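Local coordinates for cyclic nucleotide-binding protein (Brucella abortus biovar 1, PDB 5D1I) that is of unknown function but carries a cyclic nucleotide-binding domain built round a beta barrel, and may act as a DNA-binding transcription regulator, at residues Arg16-Val21 against Leu34-Ala39; Glu40-Arg45 against Cys59-Val64; Arg48-Glu53 against Gly66-Phe71; Ala94-Thr99 against Ser119-Ile124. One frame throughout, in Å; residues are numbered along the deposited sequence.

Overall arrangement
The four contacts run from a helical end of the domain into its beta barrel. Interaction 1 joins the two N-terminal helices, and Ile17 packs from it onto Ile62 of interaction 2, CG2 to CG2 at 3.6 Å. Interaction 2 lies nearest the chain's centre and continues into interaction 3 through Tyr61 CG and Leu50 CD2, 3.6 Å apart. Interaction 4 sets a loop, probably part of the phosphate-binding cassette, against the C-terminal helix, which meets interaction 1 where Ile124 CD1 lies 3.5 Å from Leu35 N. Interactions 3 and 4 lie on opposite sides of the chain's centre, their centres about 21 Å apart and their nearest atoms about 9 Å.

Interaction 1 of 4, residues Arg16-Val21 against Leu34-Ala39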
loop_
_atom_site.group_PDB
_atom_site.type_symbol
_atom_site.label_atom_id
_atom_site.label_comp_id
_atom_site.label_asym_id
_atom_site.label_seq_id
_atom_site.Cartn_x
_atom_site.Cartn_y
_atom_site.Cartn_z
ATOM N N ARG A 16 -8.855 -4.620 -8.252
ATOM C CA ARG A 16 -8.874 -3.202 -7.901
ATOM C C ARG A 16 -8.143 -2.956 -6.587
ATOM O O ARG A 16 -7.343 -2.027 -6.479
ATOM C CB ARG A 16 -10.307 -2.672 -7.798
ATOM C CG ARG A 16 -10.366 -1.158 -7.635
ATOM C CD ARG A 16 -11.683 -0.683 -7.037
ATOM N NE ARG A 16 -11.950 -1.289 -5.735
ATOM C CZ ARG A 16 -11.396 -0.897 -4.590
ATOM N NH1 ARG A 16 -10.524 0.105 -4.571
ATOM N NH2 ARG A 16 -11.708 -1.515 -3.460
ATOM N N ILE A 17 -8.418 -3.797 -5.596
ATOM C CA ILE A 17 -7.799 -3.656 -4.281
ATOM C C ILE A 17 -6.286 -3.835 -4.365
ATOM O O ILE A 17 -5.526 -3.022 -3.837
ATOM C CB ILE A 17 -8.374 -4.672 -3.269
ATOM C CG1 ILE A 17 -9.817 -4.317 -2.914
ATOM C CG2 ILE A 17 -7.538 -4.699 -2.007
ATOM C CD1 ILE A 17 -10.423 -5.234 -1.875
ATOM N N LEU A 18 -5.854 -4.895 -5.040
ATOM C CA LEU A 18 -4.429 -5.181 -5.181
ATOM C C LEU A 18 -3.710 -4.064 -5.926
ATOM O O LEU A 18 -2.529 -3.816 -5.695
ATOM C CB LEU A 18 -4.216 -6.511 -5.902
ATOM C CG LEU A 18 -4.623 -7.772 -5.137
ATOM C CD1 LEU A 18 -4.553 -8.980 -6.046
ATOM C CD2 LEU A 18 -3.739 -7.979 -3.917
ATOM N N GLY A 19 -4.433 -3.389 -6.814
ATOM C CA GLY A 19 -3.865 -2.318 -7.613
ATOM C C GLY A 19 -3.570 -1.042 -6.842
ATOM O O GLY A 19 -2.911 -0.146 -7.360
ATOM N N THR A 20 -4.058 -0.951 -5.610
ATOM C CA THR A 20 -3.783 0.215 -4.772
ATOM C C THR A 20 -2.522 0.019 -3.934
ATOM O O THR A 20 -1.982 0.972 -3.366
ATOM C CB THR A 20 -4.956 0.521 -3.826
ATOM O OG1 THR A 20 -5.162 -0.589 -2.942
ATOM C CG2 THR A 20 -6.229 0.789 -4.617
ATOM N N VAL A 21 -2.059 -1.221 -3.851
ATOM C CA VAL A 21 -0.894 -1.553 -3.037
ATOM C C VAL A 21 0.380 -0.994 -3.661
ATOM O O VAL A 21 0.621 -1.175 -4.848
ATOM C CB VAL A 21 -0.773 -3.076 -2.860
ATOM C CG1 VAL A 21 0.483 -3.435 -2.098
ATOM C CG2 VAL A 21 -1.999 -3.613 -2.146
ATOM N N LEU A 34 -3.047 -12.223 -12.564
ATOM C CA LEU A 34 -2.207 -13.337 -12.133
ATOM C C LEU A 34 -2.072 -13.355 -10.620
ATOM O O LEU A 34 -2.198 -14.399 -9.978
ATOM C CB LEU A 34 -0.820 -13.247 -12.766
ATOM C CG LEU A 34 -0.593 -13.845 -14.151
ATOM C CD1 LEU A 34 0.891 -13.805 -14.487
ATOM C CD2 LEU A 34 -1.121 -15.269 -14.211
ATOM N N LEU A 35 -1.813 -12.177 -10.061
ATOM C CA LEU A 35 -1.676 -12.012 -8.625
ATOM C C LEU A 35 -2.958 -12.390 -7.896
ATOM O O LEU A 35 -2.924 -13.074 -6.874
ATOM C CB LEU A 35 -1.294 -10.570 -8.304
ATOM C CG LEU A 35 -0.814 -10.279 -6.888
ATOM C CD1 LEU A 35 0.508 -10.984 -6.625
ATOM C CD2 LEU A 35 -0.680 -8.779 -6.699
ATOM N N ALA A 36 -4.091 -11.945 -8.428
ATOM C CA ALA A 36 -5.377 -12.237 -7.810
ATOM C C ALA A 36 -5.666 -13.735 -7.853
ATOM O O ALA A 36 -6.227 -14.288 -6.910
ATOM C CB ALA A 36 -6.485 -11.459 -8.494
ATOM N N PHE A 37 -5.262 -14.388 -8.939
ATOM C CA PHE A 37 -5.431 -15.834 -9.064
ATOM C C PHE A 37 -4.459 -16.605 -8.171
ATOM O O PHE A 37 -4.807 -17.642 -7.610
ATOM C CB PHE A 37 -5.252 -16.271 -10.519
ATOM C CG PHE A 37 -6.526 -16.258 -11.319
ATOM C CD1 PHE A 37 -7.018 -15.073 -11.849
ATOM C CD2 PHE A 37 -7.226 -17.432 -11.551
ATOM C CE1 PHE A 37 -8.186 -15.059 -12.591
ATOM C CE2 PHE A 37 -8.400 -17.425 -12.290
ATOM C CZ PHE A 37 -8.879 -16.238 -12.813
ATOM N N GLY A 38 -3.239 -16.094 -8.045
ATOM C CA GLY A 38 -2.214 -16.769 -7.268
ATOM C C GLY A 38 -2.431 -16.597 -5.781
ATOM O O GLY A 38 -1.936 -17.378 -4.969
ATOM N N ALA A 39 -3.184 -15.561 -5.429
ATOM C CA ALA A 39 -3.473 -15.241 -4.040
ATOM C C ALA A 39 -4.302 -16.322 -3.360
ATOM O O ALA A 39 -5.045 -17.049 -4.016
ATOM C CB ALA A 39 -4.189 -13.920 -3.964
#
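Leu18 reaches across to Leu35 and Ala36 chiefly with one methyl, CD1, which makes the closest approaches. From the backbone, CB points at helix 29-38 and lies 4.3 Å from Leu35 CD2, with CG of Leu18 4.4 Å from that same methyl; CG stands beside the backbone N (chi1 -69°). A nearly straight second torsion (chi2 171°) carries CD1 out as the leading atom. It settles 3.8 Å from Ala36 CA, against the helix backbone itself, with the methyl Ala36 CB at 4.0 Å. Leu35 comes at the same CD1 from another direction, offering its CD2 at 3.9 Å. The second branch of Leu18, CD2, lies 4.2 Å from Leu35 CD2 and also faces Ile62 of strand 56-63. One leucine thus bridges helix and barrel. Helices 11-18 and 29-38 make up the N-terminal helical part that flanks the beta barrel in cyclic nucleotide-binding domains, and Phe24, in the loop joining them, packs on both Leu18 and Leu35. A type I turn runs from Leu18 to Val21. Ile17 O is gripped twice by Thr20, by the backbone N and by OG1, the hydroxyl bond being short at 2.6 Å and lying in the carbonyl plane. The same turn faces the second subunit, where Gly19 O accepts a hydrogen bond from Arg82 NH2 of that neighbouring chain.

Interaction 2 of 4, residues Glu40-Arg45 against Cys59-Val64; sequences ERLVLR and CAYIIV
Leu42 and Tyr61 meet through one methyl and one ring carbon: Leu42 CD1 lies near the plane of the phenol ring, at its edge, 4.0 Å from Tyr61 CE1. The second touch is between Arg41 and Val64, whose side chains cross at about a right angle. Val64 CG2 sits 3.3 Å from Arg41 NH1, and CG1 is a little farther from the same nitrogen. Arg41 gets there by folding at its second torsion (chi2 -88°), which brings NH1 against the valine, whose CG2 stands oblique to the guanidinium. No backbone hydrogen bond joins these strands, since strand 111-117 runs between them and pairs antiparallel with both; the CA atoms of Leu42 and Tyr61 are 9.3 Å apart. This is one curled sheet of the beta barrel that defines the cyclic nucleotide-binding domain. Farther out, the guanidinium is fixed by two carboxylates: NH1 forms a salt bridge with Glu112 OE1 and NH2 another with Asp14 OD1 of helix 11-18, so the arginine ties the sheet to that helix. Val64 also rests on Ile17 of the same helix. The tyrosine ring, in turn, is positioned by Leu50 and Phe51 of the other sheet and by Arg101.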
loop_
_atom_site.group_PDB
_atom_site.type_symbol
_atom_site.label_atom_id
_atom_site.label_comp_id
_atom_site.label_asym_id
_atom_site.label_seq_id
_atom_site.Cartn_x
_atom_site.Cartn_y
_atom_site.Cartn_z
ATOM N N GLU A 40 -4.167 -16.422 -2.042
ATOM C CA GLU A 40 -5.006 -17.315 -1.249
ATOM C C GLU A 40 -6.011 -16.503 -0.436
ATOM O O GLU A 40 -5.644 -15.530 0.223
ATOM C CB GLU A 40 -4.147 -18.183 -0.324
ATOM C CG GLU A 40 -4.920 -19.246 0.440
ATOM C CD GLU A 40 -4.078 -19.943 1.495
ATOM O OE1 GLU A 40 -4.464 -21.050 1.931
ATOM O OE2 GLU A 40 -3.035 -19.385 1.896
ATOM N N ARG A 41 -7.278 -16.901 -0.494
ATOM C CA ARG A 41 -8.334 -16.239 0.266
ATOM C C ARG A 41 -8.529 -16.898 1.623
ATOM O O ARG A 41 -8.685 -18.114 1.709
ATOM C CB ARG A 41 -9.653 -16.266 -0.510
ATOM C CG ARG A 41 -9.746 -15.271 -1.651
ATOM C CD ARG A 41 -10.273 -13.934 -1.163
ATOM N NE ARG A 41 -10.952 -13.196 -2.222
ATOM C CZ ARG A 41 -11.647 -12.082 -2.023
ATOM N NH1 ARG A 41 -11.757 -11.582 -0.801
ATOM N NH2 ARG A 41 -12.241 -11.472 -3.038
ATOM N N LEU A 42 -8.532 -16.097 2.683
ATOM C CA LEU A 42 -8.725 -16.627 4.029
ATOM C C LEU A 42 -9.867 -15.922 4.741
ATOM O O LEU A 42 -9.960 -14.697 4.718
ATOM C CB LEU A 42 -7.445 -16.486 4.853
ATOM C CG LEU A 42 -6.242 -17.329 4.435
ATOM C CD1 LEU A 42 -5.038 -17.007 5.305
ATOM C CD2 LEU A 42 -6.587 -18.807 4.516
ATOM N N VAL A 43 -10.734 -16.698 5.380
ATOM C CA VAL A 43 -11.778 -16.123 6.215
ATOM C C VAL A 43 -11.385 -16.260 7.680
ATOM O O VAL A 43 -11.213 -17.369 8.186
ATOM C CB VAL A 43 -13.140 -16.789 5.972
ATOM C CG1 VAL A 43 -14.158 -16.285 6.977
ATOM C CG2 VAL A 43 -13.610 -16.514 4.552
ATOM N N LEU A 44 -11.233 -15.122 8.349
ATOM C CA LEU A 44 -10.792 -15.093 9.736
ATOM C C LEU A 44 -11.963 -14.848 10.671
ATOM O O LEU A 44 -12.644 -13.829 10.563
ATOM C CB LEU A 44 -9.736 -14.005 9.947
ATOM C CG LEU A 44 -8.585 -13.938 8.941
ATOM C CD1 LEU A 44 -7.699 -12.740 9.231
ATOM C CD2 LEU A 44 -7.773 -15.223 8.956
ATOM N N ARG A 45 -12.197 -15.779 11.588
ATOM C CA ARG A 45 -13.222 -15.582 12.602
ATOM C C ARG A 45 -12.795 -14.487 13.572
ATOM O O ARG A 45 -11.609 -14.194 13.706
ATOM C CB ARG A 45 -13.497 -16.884 13.359
ATOM C CG ARG A 45 -14.022 -18.010 12.479
ATOM C CD ARG A 45 -14.278 -19.280 13.279
ATOM N NE ARG A 45 -14.686 -20.391 12.421
ATOM C CZ ARG A 45 -15.945 -20.652 12.084
ATOM N NH1 ARG A 45 -16.930 -19.883 12.531
ATOM N NH2 ARG A 45 -16.223 -21.683 11.296
ATOM N N CYS A 59 4.954 -13.768 3.802
ATOM C CA CYS A 59 3.772 -13.434 3.023
ATOM C C CYS A 59 3.122 -12.167 3.531
ATOM O O CYS A 59 3.337 -11.762 4.674
ATOM C CB CYS A 59 2.762 -14.580 3.057
ATOM S SG CYS A 59 2.025 -14.853 4.686
ATOM N N ALA A 60 2.317 -11.553 2.671
ATOM C CA ALA A 60 1.573 -10.359 3.023
ATOM C C ALA A 60 0.084 -10.650 3.000
ATOM O O ALA A 60 -0.383 -11.502 2.242
ATOM C CB ALA A 60 1.907 -9.216 2.071
ATOM N N TYR A 61 -0.653 -9.940 3.843
ATOM C CA TYR A 61 -2.101 -10.060 3.898
ATOM C C TYR A 61 -2.734 -8.730 3.535
ATOM O O TYR A 61 -2.351 -7.693 4.068
ATOM C CB TYR A 61 -2.566 -10.485 5.294
ATOM C CG TYR A 61 -2.027 -11.816 5.762
ATOM C CD1 TYR A 61 -2.712 -12.995 5.493
ATOM C CD2 TYR A 61 -0.844 -11.897 6.487
ATOM C CE1 TYR A 61 -2.231 -14.215 5.918
ATOM C CE2 TYR A 61 -0.355 -13.118 6.921
ATOM C CZ TYR A 61 -1.054 -14.272 6.631
ATOM O OH TYR A 61 -0.582 -15.493 7.057
ATOM N N ILE A 62 -3.710 -8.760 2.635
ATOM C CA ILE A 62 -4.454 -7.557 2.302
ATOM C C ILE A 62 -5.892 -7.754 2.742
ATOM O O ILE A 62 -6.516 -8.761 2.406
ATOM C CB ILE A 62 -4.403 -7.230 0.790
ATOM C CG1 ILE A 62 -2.963 -6.961 0.337
ATOM C CG2 ILE A 62 -5.268 -6.029 0.478
ATOM C CD1 ILE A 62 -2.201 -8.195 -0.098
ATOM N N ILE A 63 -6.409 -6.806 3.515
ATOM C CA ILE A 63 -7.778 -6.897 4.007
ATOM C C ILE A 63 -8.774 -6.532 2.918
ATOM O O ILE A 63 -8.645 -5.491 2.275
ATOM C CB ILE A 63 -8.009 -5.983 5.220
ATOM C CG1 ILE A 63 -7.052 -6.345 6.353
ATOM C CG2 ILE A 63 -9.456 -6.085 5.700
ATOM C CD1 ILE A 63 -7.187 -5.445 7.566
ATOM N N VAL A 64 -9.760 -7.399 2.715
ATOM C CA VAL A 64 -10.848 -7.127 1.787
ATOM C C VAL A 64 -12.059 -6.599 2.549
ATOM O O VAL A 64 -12.545 -5.502 2.281
ATOM C CB VAL A 64 -11.245 -8.385 0.994
ATOM C CG1 VAL A 64 -12.441 -8.098 0.095
ATOM C CG2 VAL A 64 -10.067 -8.886 0.177
#

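Interaction 3 of 4, residues Arg48-Glu53 against Gly66-Phe71; sequences RELFRE and GTITLF
Glu49 and Phe71 face each other across strand 104-107, which runs between strands 49-51 and 68-74 in one of the two sheets of the cyclic nucleotide-binding barrel. With that strand in between, the contact is made by side chains and no hydrogen bond crosses it. The aromatic part is a carboxylate at a ring edge: Glu49 OE1 lies in the plane of the Phe71 ring, 3.6 Å from CZ, with the two planar groups turned 66° apart. Such an approach puts the oxygen against the slightly positive rim of the ring, probably a mild attraction. Phe71 presents CZ because its CG sits between the backbone N and the carbonyl carbon (chi1 58°), and Glu49 meets it at the end of an extended chain. The other oxygen, OE2, forms a salt bridge with Arg78, a residue that Phe71 also packs against. The apolar part is looser. Leu50 CD2 approaches Ile68 CD1 to 4.3 Å, at a point where the chain turns a corner between sheets; Tyr61 adjoins Leu50, and Ile63 adjoins Ile68. The polar part belongs to Glu53, which binds the strand just past Phe71: its OE1 pairs with His72 ND1 and its OE2 takes the backbone N of Glu73. This brings Glu53 OE1 within 4.0 Å of Phe71 O, close without a bond.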
loop_
_atom_site.group_PDB
_atom_site.type_symbol
_atom_site.label_atom_id
_atom_site.label_comp_id
_atom_site.label_asym_id
_atom_site.label_seq_id
_atom_site.Cartn_x
_atom_site.Cartn_y
_atom_site.Cartn_z
ATOM N N ARG A 48 -9.492 -14.408 15.928
ATOM C CA ARG A 48 -8.382 -15.157 15.347
ATOM C C ARG A 48 -7.154 -14.285 15.137
ATOM O O ARG A 48 -7.240 -13.166 14.627
ATOM C CB ARG A 48 -8.760 -15.796 14.011
ATOM C CG ARG A 48 -7.555 -16.454 13.342
ATOM C CD ARG A 48 -7.889 -17.150 12.050
ATOM N NE ARG A 48 -6.739 -17.875 11.522
ATOM C CZ ARG A 48 -6.785 -18.676 10.463
ATOM N NH1 ARG A 48 -7.929 -18.855 9.819
ATOM N NH2 ARG A 48 -5.691 -19.298 10.050
ATOM N N GLU A 49 -6.002 -14.812 15.524
ATOM C CA GLU A 49 -4.752 -14.135 15.239
ATOM C C GLU A 49 -4.147 -14.658 13.958
ATOM O O GLU A 49 -4.092 -15.868 13.721
ATOM C CB GLU A 49 -3.777 -14.298 16.389
ATOM C CG GLU A 49 -4.219 -13.580 17.633
ATOM C CD GLU A 49 -3.179 -13.632 18.714
ATOM O OE1 GLU A 49 -2.075 -13.085 18.506
ATOM O OE2 GLU A 49 -3.469 -14.224 19.770
ATOM N N LEU A 50 -3.706 -13.723 13.129
ATOM C CA LEU A 50 -3.084 -14.029 11.855
ATOM C C LEU A 50 -1.656 -14.512 12.076
ATOM O O LEU A 50 -1.200 -15.465 11.446
ATOM C CB LEU A 50 -3.106 -12.788 10.964
ATOM C CG LEU A 50 -3.296 -12.968 9.462
ATOM C CD1 LEU A 50 -4.289 -14.080 9.178
ATOM C CD2 LEU A 50 -3.763 -11.654 8.863
ATOM N N PHE A 51 -0.962 -13.847 12.991
ATOM C CA PHE A 51 0.438 -14.139 13.264
ATOM C C PHE A 51 0.870 -13.549 14.599
ATOM O O PHE A 51 0.191 -12.685 15.150
ATOM C CB PHE A 51 1.324 -13.587 12.143
ATOM C CG PHE A 51 1.012 -12.162 11.769
ATOM C CD1 PHE A 51 1.336 -11.114 12.616
ATOM C CD2 PHE A 51 0.402 -11.871 10.562
ATOM C CE1 PHE A 51 1.059 -9.814 12.268
ATOM C CE2 PHE A 51 0.120 -10.570 10.212
ATOM C CZ PHE A 51 0.447 -9.540 11.063
ATOM N N ARG A 52 2.013 -14.001 15.104
ATOM C CA ARG A 52 2.555 -13.446 16.336
ATOM C C ARG A 52 3.612 -12.393 16.026
ATOM O O ARG A 52 4.363 -12.521 15.063
ATOM C CB ARG A 52 3.142 -14.555 17.215
ATOM C CG ARG A 52 3.720 -14.070 18.539
ATOM C CD ARG A 52 3.273 -14.950 19.701
ATOM N NE ARG A 52 3.749 -14.449 20.988
ATOM C CZ ARG A 52 4.501 -15.148 21.836
ATOM N NH1 ARG A 52 4.858 -16.392 21.544
ATOM N NH2 ARG A 52 4.887 -14.607 22.984
ATOM N N GLU A 53 3.642 -11.341 16.835
ATOM C CA GLU A 53 4.681 -10.325 16.760
ATOM C C GLU A 53 6.069 -10.960 16.846
ATOM O O GLU A 53 6.327 -11.779 17.726
ATOM C CB GLU A 53 4.486 -9.312 17.887
ATOM C CG GLU A 53 5.436 -8.137 17.877
ATOM C CD GLU A 53 5.088 -7.126 18.952
ATOM O OE1 GLU A 53 4.976 -5.925 18.635
ATOM O OE2 GLU A 53 4.914 -7.538 20.117
ATOM N N GLY A 66 -13.730 -6.465 6.771
ATOM C CA GLY A 66 -13.529 -6.743 8.182
ATOM C C GLY A 66 -12.613 -5.760 8.882
ATOM O O GLY A 66 -12.216 -4.741 8.313
ATOM N N THR A 67 -12.277 -6.068 10.131
ATOM C CA THR A 67 -11.441 -5.189 10.938
ATOM C C THR A 67 -10.425 -5.994 11.737
ATOM O O THR A 67 -10.763 -6.998 12.375
ATOM C CB THR A 67 -12.282 -4.332 11.912
ATOM O OG1 THR A 67 -13.330 -3.670 11.194
ATOM C CG2 THR A 67 -11.410 -3.296 12.602
ATOM N N ILE A 68 -9.183 -5.535 11.703
ATOM C CA ILE A 68 -8.094 -6.173 12.416
ATOM C C ILE A 68 -7.430 -5.159 13.339
ATOM O O ILE A 68 -7.094 -4.055 12.914
ATOM C CB ILE A 68 -7.053 -6.757 11.439
ATOM C CG1 ILE A 68 -7.584 -8.041 10.801
ATOM C CG2 ILE A 68 -5.726 -7.014 12.141
ATOM C CD1 ILE A 68 -6.701 -8.577 9.691
ATOM N N THR A 69 -7.265 -5.525 14.604
ATOM C CA THR A 69 -6.532 -4.682 15.539
ATOM C C THR A 69 -5.053 -5.052 15.555
ATOM O O THR A 69 -4.696 -6.216 15.753
ATOM C CB THR A 69 -7.104 -4.793 16.960
ATOM O OG1 THR A 69 -8.406 -4.204 16.987
ATOM C CG2 THR A 69 -6.215 -4.070 17.955
ATOM N N LEU A 70 -4.200 -4.057 15.323
ATOM C CA LEU A 70 -2.757 -4.229 15.432
ATOM C C LEU A 70 -2.323 -3.900 16.848
ATOM O O LEU A 70 -2.793 -2.924 17.430
ATOM C CB LEU A 70 -2.021 -3.331 14.437
ATOM C CG LEU A 70 -2.429 -3.426 12.968
ATOM C CD1 LEU A 70 -1.548 -2.515 12.124
ATOM C CD2 LEU A 70 -2.343 -4.863 12.477
ATOM N N PHE A 71 -1.425 -4.700 17.410
ATOM C CA PHE A 71 -1.029 -4.494 18.796
ATOM C C PHE A 71 0.422 -4.881 19.057
ATOM O O PHE A 71 1.044 -5.581 18.259
ATOM C CB PHE A 71 -1.956 -5.282 19.735
ATOM C CG PHE A 71 -1.984 -6.769 19.471
ATOM C CD1 PHE A 71 -1.050 -7.612 20.059
ATOM C CD2 PHE A 71 -2.951 -7.323 18.651
ATOM C CE1 PHE A 71 -1.080 -8.978 19.823
ATOM C CE2 PHE A 71 -2.983 -8.684 18.410
ATOM C CZ PHE A 71 -2.050 -9.513 18.997
#

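Interaction 4 of 4, residues Ala94-Thr99 against Ser119-Ile124; sequences ALIAQT and SIFRRI
Leu95 and Phe121 bring a short 3-10 turn up to a regular helix, their CA atoms 7.0 Å apart, and the loop leaves the helix only after Ile96. By its sequence and place in the family, this loop probably belongs to the phosphate-binding cassette of the cyclic nucleotide-binding domain, and helix 118-124 follows the last barrel strand. In some relatives that respond to cyclic nucleotide, the helix after the barrel moves relative to the cassette on binding; whether this protein does so is not established. The aromatic ring carries the contact. With CG anti to the backbone N of Phe121 (chi1 178°), the ring is thrown outward from its helix, and one side of it, CD2 and CE2, meets the loop. Two atoms of Leu95 approach CD2: the carbonyl O at 3.7 Å, oblique to the ring, and CB at 4.1 Å. Next along the ring, CE2 receives Ile96 CG2 at 3.8 Å. With CG1 of Ile96 between the backbone N and the carbonyl carbon (chi1 62°), CG2 stands anti to the carbonyl carbon, and it is this branch that meets the ring. Phe27 packs against the ring as well. Leu95 sends its side chain on to Ala60 of strand 56-63 and to Leu23 and Phe24, while Ile96 lies against Met93 of the second subunit. Where the helix begins, Ser117 OG holds both Ser119 OG and the backbone N of Ile120. Within the helix, Ser119 O lies 3.9 Å above the Arg122 guanidinium plane, displaced toward its rim.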
loop_
_atom_site.group_PDB
_atom_site.type_symbol
_atom_site.label_atom_id
_atom_site.label_comp_id
_atom_site.label_asym_id
_atom_site.label_seq_id
_atom_site.Cartn_x
_atom_site.Cartn_y
_atom_site.Cartn_z
ATOM N N ALA A 94 7.748 -8.170 3.634
ATOM C CA ALA A 94 8.135 -9.578 3.636
ATOM C C ALA A 94 8.294 -10.105 2.215
ATOM O O ALA A 94 9.004 -11.078 1.989
ATOM C CB ALA A 94 7.120 -10.412 4.396
ATOM N N LEU A 95 7.641 -9.446 1.262
ATOM C CA LEU A 95 7.659 -9.881 -0.130
ATOM C C LEU A 95 8.987 -9.577 -0.809
ATOM O O LEU A 95 9.318 -10.181 -1.833
ATOM C CB LEU A 95 6.523 -9.216 -0.914
ATOM C CG LEU A 95 5.087 -9.542 -0.497
ATOM C CD1 LEU A 95 4.100 -8.800 -1.382
ATOM C CD2 LEU A 95 4.832 -11.034 -0.548
ATOM N N ILE A 96 9.748 -8.639 -0.249
ATOM C CA ILE A 96 10.971 -8.180 -0.905
ATOM C C ILE A 96 12.200 -8.167 -0.003
ATOM O O ILE A 96 13.282 -7.785 -0.443
ATOM C CB ILE A 96 10.790 -6.761 -1.478
ATOM C CG1 ILE A 96 10.509 -5.762 -0.356
ATOM C CG2 ILE A 96 9.671 -6.741 -2.513
ATOM C CD1 ILE A 96 10.440 -4.322 -0.821
ATOM N N ALA A 97 12.039 -8.575 1.252
ATOM C CA ALA A 97 13.159 -8.573 2.187
ATOM C C ALA A 97 12.945 -9.572 3.314
ATOM O O ALA A 97 11.825 -10.010 3.557
ATOM C CB ALA A 97 13.370 -7.179 2.754
ATOM N N GLN A 98 14.025 -9.942 3.992
ATOM C CA GLN A 98 13.905 -10.842 5.132
ATOM C C GLN A 98 13.366 -10.046 6.313
ATOM O O GLN A 98 13.996 -9.094 6.767
ATOM C CB GLN A 98 15.251 -11.494 5.464
ATOM C CG GLN A 98 15.129 -12.688 6.399
ATOM C CD GLN A 98 15.923 -13.893 5.934
ATOM O OE1 GLN A 98 16.874 -14.311 6.595
ATOM N NE2 GLN A 98 15.529 -14.468 4.799
ATOM N N THR A 99 12.174 -10.404 6.783
ATOM C CA THR A 99 11.511 -9.615 7.817
ATOM C C THR A 99 10.830 -10.476 8.872
ATOM O O THR A 99 10.687 -11.685 8.715
ATOM C CB THR A 99 10.430 -8.671 7.234
ATOM O OG1 THR A 99 9.323 -9.447 6.766
ATOM C CG2 THR A 99 10.971 -7.812 6.092
ATOM N N SER A 119 6.647 -16.343 -2.814
ATOM C CA SER A 119 6.883 -17.155 -4.008
ATOM C C SER A 119 5.985 -16.763 -5.187
ATOM O O SER A 119 6.440 -16.731 -6.331
ATOM C CB SER A 119 6.699 -18.640 -3.687
ATOM O OG SER A 119 5.336 -18.952 -3.474
ATOM N N ILE A 120 4.718 -16.465 -4.912
ATOM C CA ILE A 120 3.800 -16.044 -5.964
ATOM C C ILE A 120 4.256 -14.720 -6.549
ATOM O O ILE A 120 4.346 -14.565 -7.767
ATOM C CB ILE A 120 2.348 -15.915 -5.450
ATOM C CG1 ILE A 120 1.703 -17.294 -5.340
ATOM C CG2 ILE A 120 1.515 -15.054 -6.390
ATOM C CD1 ILE A 120 1.522 -17.984 -6.677
ATOM N N PHE A 121 4.549 -13.768 -5.668
ATOM C CA PHE A 121 5.046 -12.463 -6.077
ATOM C C PHE A 121 6.275 -12.598 -6.966
ATOM O O PHE A 121 6.374 -11.949 -8.009
ATOM C CB PHE A 121 5.366 -11.616 -4.844
ATOM C CG PHE A 121 5.923 -10.259 -5.164
ATOM C CD1 PHE A 121 5.124 -9.285 -5.735
ATOM C CD2 PHE A 121 7.242 -9.953 -4.875
ATOM C CE1 PHE A 121 5.633 -8.028 -6.027
ATOM C CE2 PHE A 121 7.756 -8.698 -5.162
ATOM C CZ PHE A 121 6.946 -7.735 -5.740
ATOM N N ARG A 122 7.196 -13.465 -6.558
ATOM C CA ARG A 122 8.428 -13.691 -7.308
ATOM C C ARG A 122 8.161 -14.250 -8.706
ATOM O O ARG A 122 8.775 -13.811 -9.682
ATOM C CB ARG A 122 9.357 -14.644 -6.546
ATOM C CG ARG A 122 10.746 -14.762 -7.168
ATOM C CD ARG A 122 11.349 -16.148 -6.999
ATOM N NE ARG A 122 10.715 -17.135 -7.866
ATOM C CZ ARG A 122 10.086 -18.226 -7.434
ATOM N NH1 ARG A 122 10.007 -18.483 -6.137
ATOM N NH2 ARG A 122 9.539 -19.064 -8.304
ATOM N N ARG A 123 7.253 -15.222 -8.796
ATOM C CA ARG A 123 6.927 -15.866 -10.071
ATOM C C ARG A 123 6.386 -14.868 -11.087
ATOM O O ARG A 123 6.650 -14.979 -12.282
ATOM C CB ARG A 123 5.902 -16.988 -9.873
ATOM C CG ARG A 123 6.417 -18.216 -9.145
ATOM C CD ARG A 123 5.359 -19.312 -9.113
ATOM N NE ARG A 123 5.249 -20.012 -10.392
ATOM C CZ ARG A 123 4.229 -20.791 -10.734
ATOM N NH1 ARG A 123 3.213 -20.962 -9.894
ATOM N NH2 ARG A 123 4.217 -21.394 -11.918
ATOM N N ILE A 124 5.621 -13.895 -10.610
ATOM C CA ILE A 124 5.043 -12.896 -11.497
ATOM C C ILE A 124 6.131 -12.012 -12.099
ATOM O O ILE A 124 6.063 -11.637 -13.266
ATOM C CB ILE A 124 4.008 -12.034 -10.758
ATOM C CG1 ILE A 124 2.879 -12.925 -10.238
ATOM C CG2 ILE A 124 3.454 -10.951 -11.670
ATOM C CD1 ILE A 124 1.671 -12.173 -9.794
#